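Local coordinates for protein accelerated cell death 11 (Arabidopsis thaliana, PDB 4NT1) that transfers ceramide-1-phosphate and phytoceramide-1-phosphate selectively between membranes, but not ceramide or glycosphingolipids, at residues M111-F116 with N185-L190. Residues are numbered along the deposited sequence; the frame is centred on the assembly and turned at random.
Sequences MVKVLF and NSSAPL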
ATOM      1  N   MET A 111      -2.472  -4.213   0.910  1.00 17.49           N
ATOM      2  CA  MET A 111      -3.414  -4.240   2.035  1.00 21.33           C
ATOM      3  C   MET A 111      -4.520  -3.187   1.880  1.00 21.71           C
ATOM      4  O   MET A 111      -5.683  -3.449   2.179  1.00 20.31           O
ATOM      5  CB  MET A 111      -2.723  -4.064   3.393  1.00 18.26           C
ATOM      6  CG  MET A 111      -3.614  -4.567   4.571  1.00 18.78           C
ATOM      7  SD  MET A 111      -3.412  -3.619   6.093  1.00 24.80           S
ATOM      8  CE  MET A 111      -4.487  -2.207   5.803  1.00 28.13           C
ATOM      9  N   VAL A 112      -4.148  -1.993   1.435  1.00 16.81           N
ATOM     10  CA  VAL A 112      -5.128  -0.932   1.225  1.00 17.70           C
ATOM     11  C   VAL A 112      -6.082  -1.328   0.100  1.00 17.84           C
ATOM     12  O   VAL A 112      -7.294  -1.151   0.221  1.00 20.25           O
ATOM     13  CB  VAL A 112      -4.475   0.442   0.968  1.00 16.79           C
ATOM     14  CG1 VAL A 112      -5.555   1.503   0.652  1.00 16.07           C
ATOM     15  CG2 VAL A 112      -3.655   0.881   2.187  1.00 18.58           C
ATOM     16  N   LYS A 113      -5.545  -1.893  -0.976  1.00 16.97           N
ATOM     17  CA  LYS A 113      -6.399  -2.382  -2.054  1.00 15.76           C
ATOM     18  C   LYS A 113      -7.458  -3.370  -1.546  1.00 20.35           C
ATOM     19  O   LYS A 113      -8.631  -3.251  -1.891  1.00 21.27           O
ATOM     20  CB  LYS A 113      -5.585  -3.052  -3.165  1.00 17.79           C
ATOM     21  CG  LYS A 113      -6.459  -3.549  -4.322  1.00 23.45           C
ATOM     22  CD  LYS A 113      -5.705  -4.405  -5.321  1.00 24.78           C
ATOM     23  CE  LYS A 113      -5.602  -5.834  -4.864  1.00 36.38           C
ATOM     24  NZ  LYS A 113      -5.890  -6.761  -5.994  1.00 47.65           N
ATOM     25  N   VAL A 114      -7.042  -4.350  -0.743  1.00 18.73           N
ATOM     26  CA  VAL A 114      -7.985  -5.351  -0.221  1.00 20.33           C
ATOM     27  C   VAL A 114      -8.941  -4.722   0.774  1.00 22.79           C
ATOM     28  O   VAL A 114     -10.137  -5.012   0.773  1.00 21.18           O
ATOM     29  CB  VAL A 114      -7.261  -6.538   0.453  1.00 21.32           C
ATOM     30  CG1 VAL A 114      -8.279  -7.511   1.092  1.00 20.74           C
ATOM     31  CG2 VAL A 114      -6.382  -7.260  -0.557  1.00 21.92           C
ATOM     32  N   LEU A 115      -8.412  -3.857   1.630  1.00 17.64           N
ATOM     33  CA  LEU A 115      -9.261  -3.102   2.539  1.00 19.10           C
ATOM     34  C   LEU A 115     -10.401  -2.405   1.782  1.00 20.33           C
ATOM     35  O   LEU A 115     -11.580  -2.547   2.143  1.00 22.40           O
ATOM     36  CB  LEU A 115      -8.435  -2.066   3.304  1.00 21.72           C
ATOM     37  CG  LEU A 115      -9.285  -1.125   4.150  1.00 19.52           C
ATOM     38  CD1 LEU A 115      -9.924  -1.912   5.293  1.00 23.67           C
ATOM     39  CD2 LEU A 115      -8.413  -0.014   4.700  1.00 19.57           C
ATOM     40  N   PHE A 116     -10.054  -1.649   0.737  1.00 19.97           N
ATOM     41  CA  PHE A 116     -11.053  -0.956  -0.075  1.00 19.67           C
ATOM     42  C   PHE A 116     -12.044  -1.922  -0.748  1.00 18.23           C
ATOM     43  O   PHE A 116     -13.258  -1.695  -0.739  1.00 20.97           O
ATOM     44  CB  PHE A 116     -10.375  -0.062  -1.130  1.00 18.32           C
ATOM     45  CG  PHE A 116      -9.793   1.213  -0.571  1.00 19.11           C
ATOM     46  CD1 PHE A 116      -9.796   1.464   0.797  1.00 22.03           C
ATOM     47  CD2 PHE A 116      -9.238   2.165  -1.415  1.00 17.68           C
ATOM     48  CE1 PHE A 116      -9.256   2.642   1.312  1.00 20.74           C
ATOM     49  CE2 PHE A 116      -8.708   3.346  -0.905  1.00 15.90           C
ATOM     50  CZ  PHE A 116      -8.719   3.583   0.455  1.00 22.01           C
ATOM     51  N   ASN A 185      -8.907  -0.246  -8.801  1.00 18.98           N
ATOM     52  CA  ASN A 185      -8.654  -0.497 -10.227  1.00 23.27           C
ATOM     53  C   ASN A 185      -7.268  -0.082 -10.700  1.00 24.32           C
ATOM     54  O   ASN A 185      -6.701  -0.706 -11.597  1.00 21.08           O
ATOM     55  CB  ASN A 185      -9.704   0.190 -11.092  1.00 23.33           C
ATOM     56  CG  ASN A 185     -11.078  -0.399 -10.893  1.00 25.71           C
ATOM     57  OD1 ASN A 185     -11.208  -1.525 -10.420  1.00 25.86           O
ATOM     58  ND2 ASN A 185     -12.105   0.350 -11.260  1.00 32.22           N
ATOM     59  N   SER A 186      -6.736   0.984 -10.118  1.00 21.63           N
ATOM     60  CA  SER A 186      -5.422   1.473 -10.520  1.00 18.09           C
ATOM     61  C   SER A 186      -4.304   0.692  -9.838  1.00 21.93           C
ATOM     62  O   SER A 186      -3.293   0.349 -10.464  1.00 20.78           O
ATOM     63  CB  SER A 186      -5.282   2.961 -10.201  1.00 18.86           C
ATOM     64  OG  SER A 186      -6.144   3.733 -11.020  1.00 22.25           O
ATOM     65  N   SER A 187      -4.494   0.394  -8.558  1.00 19.66           N
ATOM     66  CA  SER A 187      -3.443  -0.250  -7.781  1.00 18.31           C
ATOM     67  C   SER A 187      -3.226  -1.694  -8.207  1.00 23.58           C
ATOM     68  O   SER A 187      -2.110  -2.215  -8.111  1.00 22.48           O
ATOM     69  CB  SER A 187      -3.725  -0.162  -6.272  1.00 19.64           C
ATOM     70  OG  SER A 187      -4.849  -0.942  -5.903  1.00 21.58           O
ATOM     71  N   ALA A 188      -4.274  -2.347  -8.695  1.00 21.72           N
ATOM     72  CA  ALA A 188      -4.136  -3.763  -9.036  1.00 20.22           C
ATOM     73  C   ALA A 188      -3.052  -4.010 -10.085  1.00 19.63           C
ATOM     74  O   ALA A 188      -2.150  -4.812  -9.851  1.00 19.51           O
ATOM     75  CB  ALA A 188      -5.479  -4.382  -9.448  1.00 22.75           C
ATOM     76  N   PRO A 189      -3.112  -3.314 -11.236  1.00 22.66           N
ATOM     77  CA  PRO A 189      -2.050  -3.512 -12.233  1.00 18.67           C
ATOM     78  C   PRO A 189      -0.675  -3.049 -11.743  1.00 19.08           C
ATOM     79  O   PRO A 189       0.331  -3.627 -12.143  1.00 18.29           O
ATOM     80  CB  PRO A 189      -2.499  -2.645 -13.425  1.00 21.88           C
ATOM     81  CG  PRO A 189      -3.528  -1.716 -12.875  1.00 22.56           C
ATOM     82  CD  PRO A 189      -4.173  -2.409 -11.718  1.00 22.25           C
ATOM     83  N   LEU A 190      -0.638  -2.008 -10.913  1.00 19.30           N
ATOM     84  CA  LEU A 190       0.620  -1.532 -10.338  1.00 19.90           C
ATOM     85  C   LEU A 190       1.268  -2.589  -9.442  1.00 18.52           C
ATOM     86  O   LEU A 190       2.481  -2.856  -9.524  1.00 19.23           O
ATOM     87  CB  LEU A 190       0.369  -0.240  -9.539  1.00 20.44           C
ATOM     88  CG  LEU A 190       1.574   0.285  -8.758  1.00 19.26           C
ATOM     89  CD1 LEU A 190       2.685   0.620  -9.726  1.00 16.54           C
ATOM     90  CD2 LEU A 190       1.165   1.500  -7.904  1.00 18.67           C
TER
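With CG anti to the backbone N (chi1 -179°) and chi2 also near trans, K113 runs its CB, CG and CD past the S187 hydroxyl, side on. The chain then bends at chi3 (83°) and again at chi4, and CD is the carbon that meets A188. S187 answers with a chi1 of 68°. This rotation sets OG between its own backbone N and carbonyl carbon, on the side of the lysine. The hydroxyl oxygen therefore rests against aliphatic carbons. K113 CG lies 3.4 Å from S187 OG, while K113 CB and CD lie 3.5 and 3.6 Å from the same oxygen. The buried hydroxyl makes a hydrogen bond to the carbonyl O of Y183, one turn back in its own helix. A188 touches K113 further out. Its CB is 4.1 Å from K113 CD, a loose van der Waals contact. The two segments belong to helices 98-121 and 173-199 of the all-helical GLTP fold. Between the two segments, the nearest CA atoms are those of K113 and S187, 6.8 Å apart. The contact is small, burying 111 Å² in all, and lies away from the residues that bind the lipid. Aromatic packing between the same two helices lies nearby: Y183 touches V112 and K113, and its ring meets that of F116 at a steep angle. The kink of helix 173-199 falls just after A188, because P189 N has no hydrogen to give to the preceding turn. The K113 amine makes a long, weak ion pair with E117 on its own helix.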